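Long-range contacts in surface layer protein (Geobacillus stearothermophilus, PDB 4UJ8), which probably self-assembles into the crystalline surface layer that coats the bacterial cell, this chain being its calcium-binding domains 6 and 7: residues 22-27 with 85-90; 144-149 with 167-172; 174-179 with 195-200. All coordinates share one frame; numbering follows the deposited sequence.

Interaction 1. Residues 22-27 with 85-90. With CA (calcium ion), chain F.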
ATOM      1  N   ILE A  22      -2.423 -11.226  -4.366  1.00  9.35           N
ATOM      2  CA  ILE A  22      -1.594 -10.269  -5.095  1.00  8.45           C
ATOM      3  C   ILE A  22      -1.331  -9.090  -4.158  1.00  8.05           C
ATOM      4  O   ILE A  22      -2.280  -8.452  -3.697  1.00 10.04           O
ATOM      5  CB  ILE A  22      -2.310  -9.787  -6.379  1.00 10.18           C
ATOM      6  CG1 ILE A  22      -2.612 -10.979  -7.294  1.00 11.87           C
ATOM      7  CG2 ILE A  22      -1.517  -8.671  -7.094  1.00 12.45           C
ATOM      8  CD1 ILE A  22      -3.497 -10.619  -8.483  1.00 11.41           C
ATOM      9  N   ASP A  23      -0.062  -8.812  -3.861  1.00 11.18           N
ATOM     10  CA  ASP A  23       0.285  -7.781  -2.855  1.00  8.11           C
ATOM     11  C   ASP A  23       0.725  -6.507  -3.567  1.00 13.23           C
ATOM     12  O   ASP A  23       1.783  -6.475  -4.196  1.00 10.58           O
ATOM     13  CB  ASP A  23       1.375  -8.318  -1.912  1.00 11.50           C
ATOM     14  CG  ASP A  23       1.642  -7.405  -0.719  1.00  9.11           C
ATOM     15  OD1 ASP A  23       1.235  -6.228  -0.760  1.00 12.84           O
ATOM     16  OD2 ASP A  23       2.277  -7.869   0.260  1.00 13.57           O
ATOM     17  N   LYS A  24      -0.103  -5.470  -3.509  1.00 12.13           N
ATOM     18  CA  LYS A  24       0.165  -4.283  -4.301  1.00 13.38           C
ATOM     19  C   LYS A  24       1.129  -3.361  -3.575  1.00 16.02           C
ATOM     20  O   LYS A  24       1.368  -2.241  -4.012  1.00 15.84           O
ATOM     21  CB  LYS A  24      -1.129  -3.548  -4.651  1.00 13.10           C
ATOM     22  CG  LYS A  24      -1.908  -3.015  -3.471  1.00 15.34           C
ATOM     23  CD  LYS A  24      -3.058  -2.161  -3.978  1.00 20.96           C
ATOM     24  CE  LYS A  24      -3.767  -1.478  -2.841  1.00 22.47           C
ATOM     25  NZ  LYS A  24      -4.848  -0.574  -3.339  1.00 27.34           N
ATOM     26  N   SER A  25       1.698  -3.839  -2.473  1.00 14.35           N
ATOM     27  CA  SER A  25       2.854  -3.163  -1.890  1.00 19.07           C
ATOM     28  C   SER A  25       3.982  -3.098  -2.925  1.00 16.12           C
ATOM     29  O   SER A  25       4.059  -3.920  -3.835  1.00 13.77           O
ATOM     30  CB  SER A  25       3.330  -3.883  -0.631  1.00 16.87           C
ATOM     31  OG  SER A  25       4.635  -3.460  -0.262  1.00 21.31           O
ATOM     32  N   ALA A  26       4.862  -2.116  -2.795  1.00 18.92           N
ATOM     33  CA  ALA A  26       5.942  -1.985  -3.762  1.00 21.06           C
ATOM     34  C   ALA A  26       7.194  -2.724  -3.311  1.00 21.04           C
ATOM     35  O   ALA A  26       8.146  -2.875  -4.084  1.00 21.70           O
ATOM     36  CB  ALA A  26       6.250  -0.515  -4.012  1.00 18.00           C
ATOM     37  N   THR A  27       7.185  -3.204  -2.069  1.00 18.95           N
ATOM     38  CA  THR A  27       8.387  -3.782  -1.477  1.00 19.81           C
ATOM     39  C   THR A  27       8.263  -5.128  -0.752  1.00 19.48           C
ATOM     40  O   THR A  27       9.222  -5.540  -0.100  1.00 19.79           O
ATOM     41  CB  THR A  27       9.005  -2.813  -0.445  1.00 20.33           C
ATOM     42  OG1 THR A  27       8.064  -2.571   0.611  1.00 24.52           O
ATOM     43  CG2 THR A  27       9.392  -1.497  -1.103  1.00 23.76           C
ATOM     44  N   ILE A  85      -2.446 -14.054 -13.248  1.00  9.54           N
ATOM     45  CA  ILE A  85      -3.329 -12.992 -12.822  1.00  7.78           C
ATOM     46  C   ILE A  85      -2.502 -11.926 -12.131  1.00 10.03           C
ATOM     47  O   ILE A  85      -1.710 -12.228 -11.241  1.00 10.57           O
ATOM     48  CB  ILE A  85      -4.415 -13.515 -11.871  1.00  8.02           C
ATOM     49  CG1 ILE A  85      -4.989 -14.825 -12.419  1.00  7.08           C
ATOM     50  CG2 ILE A  85      -5.475 -12.438 -11.621  1.00  8.52           C
ATOM     51  CD1 ILE A  85      -5.621 -14.715 -13.812  1.00  7.73           C
ATOM     52  N   THR A  86      -2.684 -10.675 -12.538  1.00  9.36           N
ATOM     53  CA  THR A  86      -1.915  -9.567 -11.968  1.00  9.93           C
ATOM     54  C   THR A  86      -2.773  -8.361 -11.570  1.00  9.12           C
ATOM     55  O   THR A  86      -3.838  -8.146 -12.114  1.00  9.57           O
ATOM     56  CB  THR A  86      -0.860  -9.057 -12.968  1.00 10.39           C
ATOM     57  OG1 THR A  86      -1.511  -8.710 -14.195  1.00  9.88           O
ATOM     58  CG2 THR A  86       0.218 -10.122 -13.225  1.00 11.35           C
ATOM     59  N   ASP A  87      -2.289  -7.552 -10.642  1.00 11.33           N
ATOM     60  CA  ASP A  87      -2.925  -6.284 -10.354  1.00 12.76           C
ATOM     61  C   ASP A  87      -2.812  -5.365 -11.552  1.00 11.35           C
ATOM     62  O   ASP A  87      -1.771  -5.247 -12.172  1.00 12.10           O
ATOM     63  CB  ASP A  87      -2.279  -5.650  -9.120  1.00 11.88           C
ATOM     64  CG  ASP A  87      -2.920  -4.317  -8.710  1.00 16.99           C
ATOM     65  OD1 ASP A  87      -4.051  -4.070  -9.143  1.00 14.96           O
ATOM     66  OD2 ASP A  87      -2.309  -3.533  -7.942  1.00 14.85           O
ATOM     67  N   ASN A  88      -3.925  -4.720 -11.885  1.00 13.80           N
ATOM     68  CA  ASN A  88      -3.944  -3.659 -12.922  1.00 15.72           C
ATOM     69  C   ASN A  88      -4.738  -2.461 -12.412  1.00 14.18           C
ATOM     70  O   ASN A  88      -5.867  -2.229 -12.846  1.00 17.79           O
ATOM     71  CB  ASN A  88      -4.517  -4.076 -14.307  1.00 18.16           C
ATOM     72  CG  ASN A  88      -4.203  -3.029 -15.395  1.00 19.78           C
ATOM     73  OD1 ASN A  88      -3.728  -1.950 -15.136  1.00 29.67           O
ATOM     74  ND2 ASN A  88      -4.288  -3.441 -16.591  1.00 25.66           N
ATOM     75  N   GLY A  89      -4.142  -1.671 -11.517  1.00 14.71           N
ATOM     76  CA  GLY A  89      -4.716  -0.392 -11.116  1.00 14.70           C
ATOM     77  C   GLY A  89      -5.766  -0.500 -10.046  1.00 18.08           C
ATOM     78  O   GLY A  89      -6.646   0.342  -9.984  1.00 15.92           O
ATOM     79  N   SER A  90      -5.654  -1.516  -9.194  1.00 14.88           N
ATOM     80  CA  SER A  90      -6.532  -1.611  -8.036  1.00 17.34           C
ATOM     81  C   SER A  90      -6.329  -0.427  -7.102  1.00 18.94           C
ATOM     82  O   SER A  90      -5.223  -0.185  -6.614  1.00 19.78           O
ATOM     83  CB  SER A  90      -6.307  -2.907  -7.261  1.00 13.42           C
ATOM     84  OG  SER A  90      -6.576  -4.046  -8.051  1.00 11.08           O
TER
HETATM   85 CA    CA F2001       4.079  -6.103  -4.792  1.00 15.05          CA
HETATM   86  O   HOH W   1       3.622  -4.617  -6.613  1.00 11.94           O
HETATM   87  O   HOH W   2       6.325  -5.837  -5.458  1.00 11.65           O
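I22 meets D87 where the ends of two strands from different sheets come together, its CG2 lying 3.7 Å from CB of D87. The I22 side chain forks: CG2, anti to the backbone N, takes the aspartate, while CG1, beside that N (chi1 -59°), runs out to CD1, which rests 3.7 Å from the carbonyl O of I85 and touches CG2 of that residue. K24 sets its CB 3.5 Å from OD2 of D87, then runs out extended beyond CG until its NZ makes a weak hydrogen bond of 3.3 Å to O of S90. NZ of K24 and OD2 of D87 stay 6.0 Å apart, so this opposite-charge pair is no salt bridge. N of S90 comes to the syn lone pair of OD1 of D87 at 3.0 Å, an Asx motif, and OG of S90 adds a second bond from above the carboxylate plane. D23 turns its side chain away; its carbonyl O and that of S25 bind calcium, completed by E28, N33 and two waters. The contact joins strand 21-23, hydrogen-bonded to strand 105-115, to strand 80-87 of the other sheet, consistent with the two-sheet sandwich of a bacterial Ig-like (BIG2) domain.

Interaction 2. Residues 144-149 with 167-172. With CA (calcium ion), chain H.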
ATOM      1  N   LYS A 144      12.560  20.146  14.243  1.00 11.99           N
ATOM      2  CA  LYS A 144      12.414  19.979  15.681  1.00 16.22           C
ATOM      3  C   LYS A 144      11.018  19.473  16.048  1.00 13.52           C
ATOM      4  O   LYS A 144      10.844  18.751  17.037  1.00 16.10           O
ATOM      5  CB  LYS A 144      12.716  21.294  16.411  1.00 18.11           C
ATOM      6  CG  LYS A 144      12.933  21.120  17.899  1.00 19.55           C
ATOM      7  CD  LYS A 144      13.666  22.304  18.509  1.00 20.44           C
ATOM      8  CE  LYS A 144      15.172  22.112  18.445  1.00 21.77           C
ATOM      9  NZ  LYS A 144      15.913  23.233  19.091  1.00 21.37           N
ATOM     10  N   LEU A 145      10.019  19.833  15.248  1.00 11.99           N
ATOM     11  CA  LEU A 145       8.679  19.320  15.497  1.00 11.10           C
ATOM     12  C   LEU A 145       8.632  17.823  15.202  1.00 15.14           C
ATOM     13  O   LEU A 145       8.013  17.053  15.943  1.00 13.34           O
ATOM     14  CB  LEU A 145       7.645  20.055  14.653  1.00 10.51           C
ATOM     15  CG  LEU A 145       6.193  19.618  14.829  1.00 12.67           C
ATOM     16  CD1 LEU A 145       5.464  20.587  15.710  1.00 12.30           C
ATOM     17  CD2 LEU A 145       5.507  19.516  13.483  1.00 18.00           C
ATOM     18  N   LEU A 146       9.274  17.414  14.110  1.00 12.68           N
ATOM     19  CA  LEU A 146       9.303  15.991  13.741  1.00 11.04           C
ATOM     20  C   LEU A 146      10.063  15.181  14.791  1.00 14.61           C
ATOM     21  O   LEU A 146       9.665  14.078  15.147  1.00 13.05           O
ATOM     22  CB  LEU A 146       9.941  15.800  12.359  1.00 11.98           C
ATOM     23  CG  LEU A 146       9.821  14.435  11.681  1.00 14.71           C
ATOM     24  CD1 LEU A 146       8.365  14.073  11.401  1.00 13.54           C
ATOM     25  CD2 LEU A 146      10.631  14.381  10.386  1.00 15.10           C
ATOM     26  N   ALA A 147      11.160  15.737  15.290  1.00 11.54           N
ATOM     27  CA  ALA A 147      11.917  15.094  16.350  1.00 16.15           C
ATOM     28  C   ALA A 147      11.076  14.937  17.624  1.00 14.48           C
ATOM     29  O   ALA A 147      11.383  14.102  18.468  1.00 15.95           O
ATOM     30  CB  ALA A 147      13.190  15.887  16.641  1.00 14.91           C
ATOM     31  N   ASN A 148      10.015  15.735  17.747  1.00 12.17           N
ATOM     32  CA  ASN A 148       9.147  15.692  18.922  1.00 14.50           C
ATOM     33  C   ASN A 148       7.991  14.710  18.742  1.00 17.27           C
ATOM     34  O   ASN A 148       7.114  14.618  19.599  1.00 15.83           O
ATOM     35  CB  ASN A 148       8.605  17.096  19.230  1.00 11.11           C
ATOM     36  CG  ASN A 148       7.979  17.204  20.628  1.00 15.27           C
ATOM     37  OD1 ASN A 148       8.578  16.815  21.627  1.00 17.00           O
ATOM     38  ND2 ASN A 148       6.766  17.734  20.687  1.00 13.62           N
ATOM     39  N   LEU A 149       7.985  13.984  17.624  1.00 16.05           N
ATOM     40  CA  LEU A 149       6.943  12.994  17.367  1.00 15.64           C
ATOM     41  C   LEU A 149       7.513  11.581  17.307  1.00 18.31           C
ATOM     42  O   LEU A 149       8.644  11.367  16.865  1.00 21.19           O
ATOM     43  CB  LEU A 149       6.215  13.302  16.060  1.00 14.03           C
ATOM     44  CG  LEU A 149       5.456  14.636  15.935  1.00 10.19           C
ATOM     45  CD1 LEU A 149       5.006  14.811  14.480  1.00 13.47           C
ATOM     46  CD2 LEU A 149       4.276  14.682  16.873  1.00 17.69           C
ATOM     47  N   ASN A 167      18.522  12.221   0.847  1.00 29.73           N
ATOM     48  CA  ASN A 167      17.674  13.282   0.303  1.00 37.66           C
ATOM     49  C   ASN A 167      16.174  13.115   0.554  1.00 35.65           C
ATOM     50  O   ASN A 167      15.366  13.914   0.079  1.00 34.11           O
ATOM     51  CB  ASN A 167      17.913  13.414  -1.203  1.00 38.10           C
ATOM     52  CG  ASN A 167      19.267  14.009  -1.525  1.00 39.92           C
ATOM     53  OD1 ASN A 167      19.808  14.807  -0.757  1.00 41.09           O
ATOM     54  ND2 ASN A 167      19.827  13.617  -2.661  1.00 41.42           N
ATOM     55  N   THR A 168      15.800  12.069   1.279  1.00 32.06           N
ATOM     56  CA  THR A 168      14.396  11.841   1.617  1.00 31.05           C
ATOM     57  C   THR A 168      14.296  11.371   3.058  1.00 26.20           C
ATOM     58  O   THR A 168      15.010  10.468   3.475  1.00 27.32           O
ATOM     59  CB  THR A 168      13.722  10.802   0.678  1.00 34.99           C
ATOM     60  OG1 THR A 168      14.214   9.486   0.965  1.00 37.11           O
ATOM     61  CG2 THR A 168      13.974  11.136  -0.789  1.00 41.28           C
ATOM     62  N   ASN A 169      13.427  12.018   3.827  1.00 24.54           N
ATOM     63  CA  ASN A 169      13.189  11.631   5.203  1.00 17.81           C
ATOM     64  C   ASN A 169      11.952  10.735   5.293  1.00 24.89           C
ATOM     65  O   ASN A 169      10.825  11.220   5.187  1.00 19.88           O
ATOM     66  CB  ASN A 169      13.027  12.877   6.076  1.00 20.18           C
ATOM     67  CG  ASN A 169      12.939  12.549   7.550  1.00 17.72           C
ATOM     68  OD1 ASN A 169      12.174  11.673   7.954  1.00 19.13           O
ATOM     69  ND2 ASN A 169      13.728  13.248   8.368  1.00 17.30           N
ATOM     70  N   GLU A 170      12.168   9.432   5.477  1.00 19.18           N
ATOM     71  CA  GLU A 170      11.074   8.458   5.511  1.00 19.05           C
ATOM     72  C   GLU A 170      10.087   8.719   6.655  1.00 18.23           C
ATOM     73  O   GLU A 170       8.904   8.392   6.553  1.00 16.26           O
ATOM     74  CB  GLU A 170      11.623   7.036   5.626  1.00 19.80           C
ATOM     75  CG  GLU A 170      12.110   6.448   4.311  1.00 22.81           C
ATOM     76  CD  GLU A 170      13.579   6.722   4.024  1.00 33.64           C
ATOM     77  OE1 GLU A 170      14.273   7.302   4.891  1.00 30.99           O
ATOM     78  OE2 GLU A 170      14.042   6.346   2.925  1.00 28.01           O
ATOM     79  N   LYS A 171      10.575   9.297   7.745  1.00 16.64           N
ATOM     80  CA  LYS A 171       9.697   9.632   8.865  1.00 14.19           C
ATOM     81  C   LYS A 171       8.748  10.788   8.515  1.00 16.31           C
ATOM     82  O   LYS A 171       7.550  10.731   8.801  1.00 11.40           O
ATOM     83  CB  LYS A 171      10.523   9.970  10.110  1.00 16.35           C
ATOM     84  CG  LYS A 171       9.695  10.227  11.363  1.00 12.09           C
ATOM     85  CD  LYS A 171      10.589  10.530  12.565  1.00 13.44           C
ATOM     86  CE  LYS A 171       9.756  11.077  13.738  1.00 11.85           C
ATOM     87  NZ  LYS A 171      10.597  11.397  14.910  1.00 14.45           N
ATOM     88  N   LEU A 172       9.283  11.843   7.908  1.00 14.76           N
ATOM     89  CA  LEU A 172       8.432  12.909   7.375  1.00 16.83           C
ATOM     90  C   LEU A 172       7.411  12.375   6.370  1.00 15.59           C
ATOM     91  O   LEU A 172       6.251  12.771   6.382  1.00 15.06           O
ATOM     92  CB  LEU A 172       9.269  13.997   6.709  1.00 14.32           C
ATOM     93  CG  LEU A 172       8.436  15.072   6.021  1.00 12.95           C
ATOM     94  CD1 LEU A 172       7.563  15.797   7.031  1.00 13.94           C
ATOM     95  CD2 LEU A 172       9.342  16.058   5.282  1.00 15.49           C
TER
HETATM   96 CA    CA H2003      16.546   9.076   4.641  1.00 26.20          CA
HETATM   97  O   HOH W   3      17.648  10.977   5.588  1.00 23.87           O
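L146 and K171 lie alongside each other pointing opposite ways, and this head-to-tail overlap of side chains places both the apolar and the polar halves of the contact. The lysine is extended throughout, with CG anti to the backbone N (chi1 -175°), so its methylenes flank the leucine: CE of K171 is 3.9 Å from CG of L146, and CD1 of the leucine touches CE and CG. Beyond this apolar stretch NZ arrives between the carbonyl of L146 in the last turn of helix 142-147 and that of L149, where strand 149-152 begins. NZ of K171 donates to O of L146 at 2.8 Å, standing 40° above that carbonyl plane, and to O of L149 at the same length, tilted by 22° from the plane. O of L146 also accepts from N of L149, which comes from the opposite face, so one oxygen is gripped from both sides.

The other branch of L146, CD2, points at the start of helix 170-178. CD2 of L146 packs 3.8 Å from N of L172, touches CB of that leucine, and lies over the face of the N169 amide, 3.9 Å from ND2 of N169. N169 is the N-cap: its OD1 accepts from N of L172 at 2.9 Å and more weakly from N of K171. On either side of this cap in sequence, O of T168 and OE1 of E170 bind calcium together with D161, S162 and T165. Chemically, the ammonium of K171, from the first turn of helix 170-178, ties the end of helix 142-147 to the start of strand 149-152 while its stem shields L146; the partial negative charge of the two carbonyls would probably help to stabilise the cation.

Interaction 3. Residues 174-179 with 195-200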
ATOM      1  N   ALA A 174       6.178   9.424   6.282  1.00 12.57           N
ATOM      2  CA  ALA A 174       5.194   8.684   7.065  1.00 14.44           C
ATOM      3  C   ALA A 174       4.165   9.645   7.679  1.00 14.45           C
ATOM      4  O   ALA A 174       2.957   9.403   7.619  1.00 16.43           O
ATOM      5  CB  ALA A 174       5.879   7.868   8.154  1.00  9.37           C
ATOM      6  N   LEU A 175       4.652  10.738   8.252  1.00 14.82           N
ATOM      7  CA  LEU A 175       3.763  11.741   8.836  1.00 11.31           C
ATOM      8  C   LEU A 175       2.774  12.283   7.802  1.00 13.67           C
ATOM      9  O   LEU A 175       1.567  12.319   8.052  1.00 13.52           O
ATOM     10  CB  LEU A 175       4.577  12.886   9.448  1.00 14.21           C
ATOM     11  CG  LEU A 175       3.754  14.040  10.027  1.00 12.41           C
ATOM     12  CD1 LEU A 175       2.919  13.551  11.185  1.00 13.42           C
ATOM     13  CD2 LEU A 175       4.660  15.180  10.473  1.00  9.18           C
ATOM     14  N   LYS A 176       3.284  12.677   6.636  1.00 13.17           N
ATOM     15  CA  LYS A 176       2.468  13.324   5.604  1.00 12.34           C
ATOM     16  C   LYS A 176       1.395  12.377   5.059  1.00 14.30           C
ATOM     17  O   LYS A 176       0.373  12.819   4.536  1.00 17.54           O
ATOM     18  CB  LYS A 176       3.345  13.845   4.450  1.00 15.33           C
ATOM     19  CG  LYS A 176       4.407  14.867   4.891  1.00 15.79           C
ATOM     20  CD  LYS A 176       4.904  15.771   3.752  1.00 20.89           C
ATOM     21  CE  LYS A 176       5.118  15.061   2.437  1.00 19.87           C
ATOM     22  NZ  LYS A 176       5.875  15.909   1.465  1.00 20.33           N
ATOM     23  N   SER A 177       1.624  11.073   5.187  1.00 15.21           N
ATOM     24  CA  SER A 177       0.664  10.095   4.680  1.00 13.53           C
ATOM     25  C   SER A 177      -0.634  10.090   5.500  1.00 16.35           C
ATOM     26  O   SER A 177      -1.669   9.646   5.003  1.00 16.72           O
ATOM     27  CB  SER A 177       1.276   8.688   4.667  1.00 12.73           C
ATOM     28  OG  SER A 177       1.334   8.119   5.974  1.00 15.95           O
ATOM     29  N   VAL A 178      -0.574  10.572   6.739  1.00 12.87           N
ATOM     30  CA  VAL A 178      -1.753  10.584   7.624  1.00 13.65           C
ATOM     31  C   VAL A 178      -2.127  11.986   8.104  1.00 17.97           C
ATOM     32  O   VAL A 178      -3.160  12.162   8.758  1.00 15.10           O
ATOM     33  CB  VAL A 178      -1.552   9.692   8.876  1.00 12.43           C
ATOM     34  CG1 VAL A 178      -1.503   8.207   8.494  1.00 16.77           C
ATOM     35  CG2 VAL A 178      -0.317  10.101   9.654  1.00 17.45           C
ATOM     36  N   LEU A 179      -1.281  12.974   7.805  1.00 14.35           N
ATOM     37  CA  LEU A 179      -1.519  14.366   8.225  1.00 14.22           C
ATOM     38  C   LEU A 179      -2.491  15.103   7.296  1.00 19.31           C
ATOM     39  O   LEU A 179      -2.338  15.063   6.075  1.00 17.19           O
ATOM     40  CB  LEU A 179      -0.191  15.126   8.267  1.00 12.12           C
ATOM     41  CG  LEU A 179      -0.095  16.448   9.020  1.00 12.81           C
ATOM     42  CD1 LEU A 179      -0.396  16.296  10.511  1.00 15.72           C
ATOM     43  CD2 LEU A 179       1.302  17.007   8.814  1.00 17.02           C
ATOM     44  N   ASN A 195      -1.864  22.539   2.809  1.00 21.60           N
ATOM     45  CA  ASN A 195      -1.397  21.534   1.862  1.00 22.00           C
ATOM     46  C   ASN A 195      -0.156  20.869   2.441  1.00 20.23           C
ATOM     47  O   ASN A 195       0.912  21.484   2.515  1.00 21.00           O
ATOM     48  CB  ASN A 195      -1.091  22.161   0.495  1.00 22.38           C
ATOM     49  CG  ASN A 195      -0.717  21.131  -0.573  1.00 21.83           C
ATOM     50  OD1 ASN A 195      -0.407  19.980  -0.272  1.00 29.04           O
ATOM     51  ND2 ASN A 195      -0.746  21.552  -1.828  1.00 32.72           N
ATOM     52  N   VAL A 196      -0.306  19.612   2.854  1.00 18.83           N
ATOM     53  CA  VAL A 196       0.751  18.898   3.553  1.00 13.29           C
ATOM     54  C   VAL A 196       1.972  18.674   2.631  1.00 19.65           C
ATOM     55  O   VAL A 196       3.081  18.439   3.107  1.00 17.88           O
ATOM     56  CB  VAL A 196       0.228  17.555   4.112  1.00 20.03           C
ATOM     57  CG1 VAL A 196       1.261  16.884   4.987  1.00 23.35           C
ATOM     58  CG2 VAL A 196      -1.030  17.789   4.920  1.00 21.56           C
ATOM     59  N   ASP A 197       1.773  18.777   1.322  1.00 23.55           N
ATOM     60  CA  ASP A 197       2.892  18.638   0.391  1.00 22.52           C
ATOM     61  C   ASP A 197       3.915  19.771   0.530  1.00 22.50           C
ATOM     62  O   ASP A 197       5.056  19.630   0.093  1.00 21.63           O
ATOM     63  CB  ASP A 197       2.388  18.558  -1.047  1.00 25.12           C
ATOM     64  CG  ASP A 197       1.728  17.224  -1.353  1.00 31.76           C
ATOM     65  OD1 ASP A 197       2.093  16.219  -0.703  1.00 24.08           O
ATOM     66  OD2 ASP A 197       0.847  17.179  -2.235  1.00 33.12           O
ATOM     67  N   ASN A 198       3.509  20.885   1.139  1.00 18.12           N
ATOM     68  CA  ASN A 198       4.434  21.979   1.439  1.00 17.90           C
ATOM     69  C   ASN A 198       5.376  21.658   2.597  1.00 17.26           C
ATOM     70  O   ASN A 198       6.250  22.453   2.943  1.00 21.74           O
ATOM     71  CB  ASN A 198       3.662  23.257   1.741  1.00 22.35           C
ATOM     72  CG  ASN A 198       2.927  23.780   0.532  1.00 24.86           C
ATOM     73  OD1 ASN A 198       3.166  23.329  -0.593  1.00 29.51           O
ATOM     74  ND2 ASN A 198       2.028  24.731   0.748  1.00 26.42           N
ATOM     75  N   LEU A 199       5.191  20.498   3.210  1.00 17.74           N
ATOM     76  CA  LEU A 199       6.185  20.002   4.137  1.00 18.12           C
ATOM     77  C   LEU A 199       7.203  19.306   3.256  1.00 21.33           C
ATOM     78  O   LEU A 199       6.979  18.184   2.785  1.00 15.70           O
ATOM     79  CB  LEU A 199       5.584  19.059   5.171  1.00 15.45           C
ATOM     80  CG  LEU A 199       4.438  19.624   6.015  1.00 16.28           C
ATOM     81  CD1 LEU A 199       3.982  18.564   6.995  1.00 12.13           C
ATOM     82  CD2 LEU A 199       4.839  20.907   6.753  1.00 12.70           C
ATOM     83  N   LYS A 200       8.295  20.014   2.999  1.00 19.40           N
ATOM     84  CA  LYS A 200       9.230  19.644   1.953  1.00 22.17           C
ATOM     85  C   LYS A 200      10.226  18.605   2.409  1.00 25.58           C
ATOM     86  O   LYS A 200      11.017  18.825   3.336  1.00 22.67           O
ATOM     87  CB  LYS A 200       9.968  20.879   1.442  1.00 23.29           C
ATOM     88  CG  LYS A 200       9.146  21.727   0.486  1.00 31.55           C
ATOM     89  CD  LYS A 200       9.974  22.872  -0.077  1.00 41.00           C
ATOM     90  CE  LYS A 200      11.355  22.397  -0.510  1.00 38.65           C
ATOM     91  NZ  LYS A 200      12.139  23.492  -1.158  1.00 45.07           N
TER
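The last turns of helix 170-178 lie against a short 3-10 turn at 196-198, the backbones being nearest at K176 and V196, whose CA atoms are 6.2 Å apart. The stem of K176 runs beside the V196 side chain, heading the other way, with CB and CG of K176 both 3.7 Å from CG1 of V196. CD of K176 lies 3.6 Å from CB of L199, and the bend at chi3 (-41°) turns CE so that NZ of K176 reaches O of L199 at 2.9 Å, nearly along the C=O axis (166°). OD1 of D197 is 4.4 Å from NZ of K176, too far for a salt bridge, although its charge may still add some attraction. Replacing K176 with an alanine would probably leave O of L199 without this donor and uncover the flanks of V196 and L199 on which the aliphatic stem now lies. CD2 of L179 touches both apolar partners: it meets CD1 of L199 at 3.6 Å, the side chains crossing at about a right angle, and CG1 of V196 at 3.8 Å. CG2 of V196 comes closer still to the backbone, 3.2 Å from O of L179. L179 also packs on L220 and F222 of strand 214-222. This is a helix-to-strand junction, where helix 170-178 passes into edge strand 179-184 of a mixed four-stranded sheet, covered by the loop 195-200, which opens with an Asx turn from OD1 of N195 to N of D197.

How the interactions relate
Interactions 2 and 3 share helix 170-178: one uses its capped start, the other its end, their centres lie 11 Å apart, and they touch where L146 and L149 pack on L175. Interaction 1 is separate, its centre about 29 Å and 25 Å from those of the other two, with no atomic contact. Each pairs buried apolar residues (I22; L146; L179 and L199) with a partly exposed lysine at the margin that donates to backbone carbonyl oxygen: weakly in interaction 1, doubly in interaction 2, once in interaction 3. Calcium is bound by residues of the segments in interactions 1 and 2, whereas interaction 3 binds none and adds leucine-valine packing to its single lysine bond.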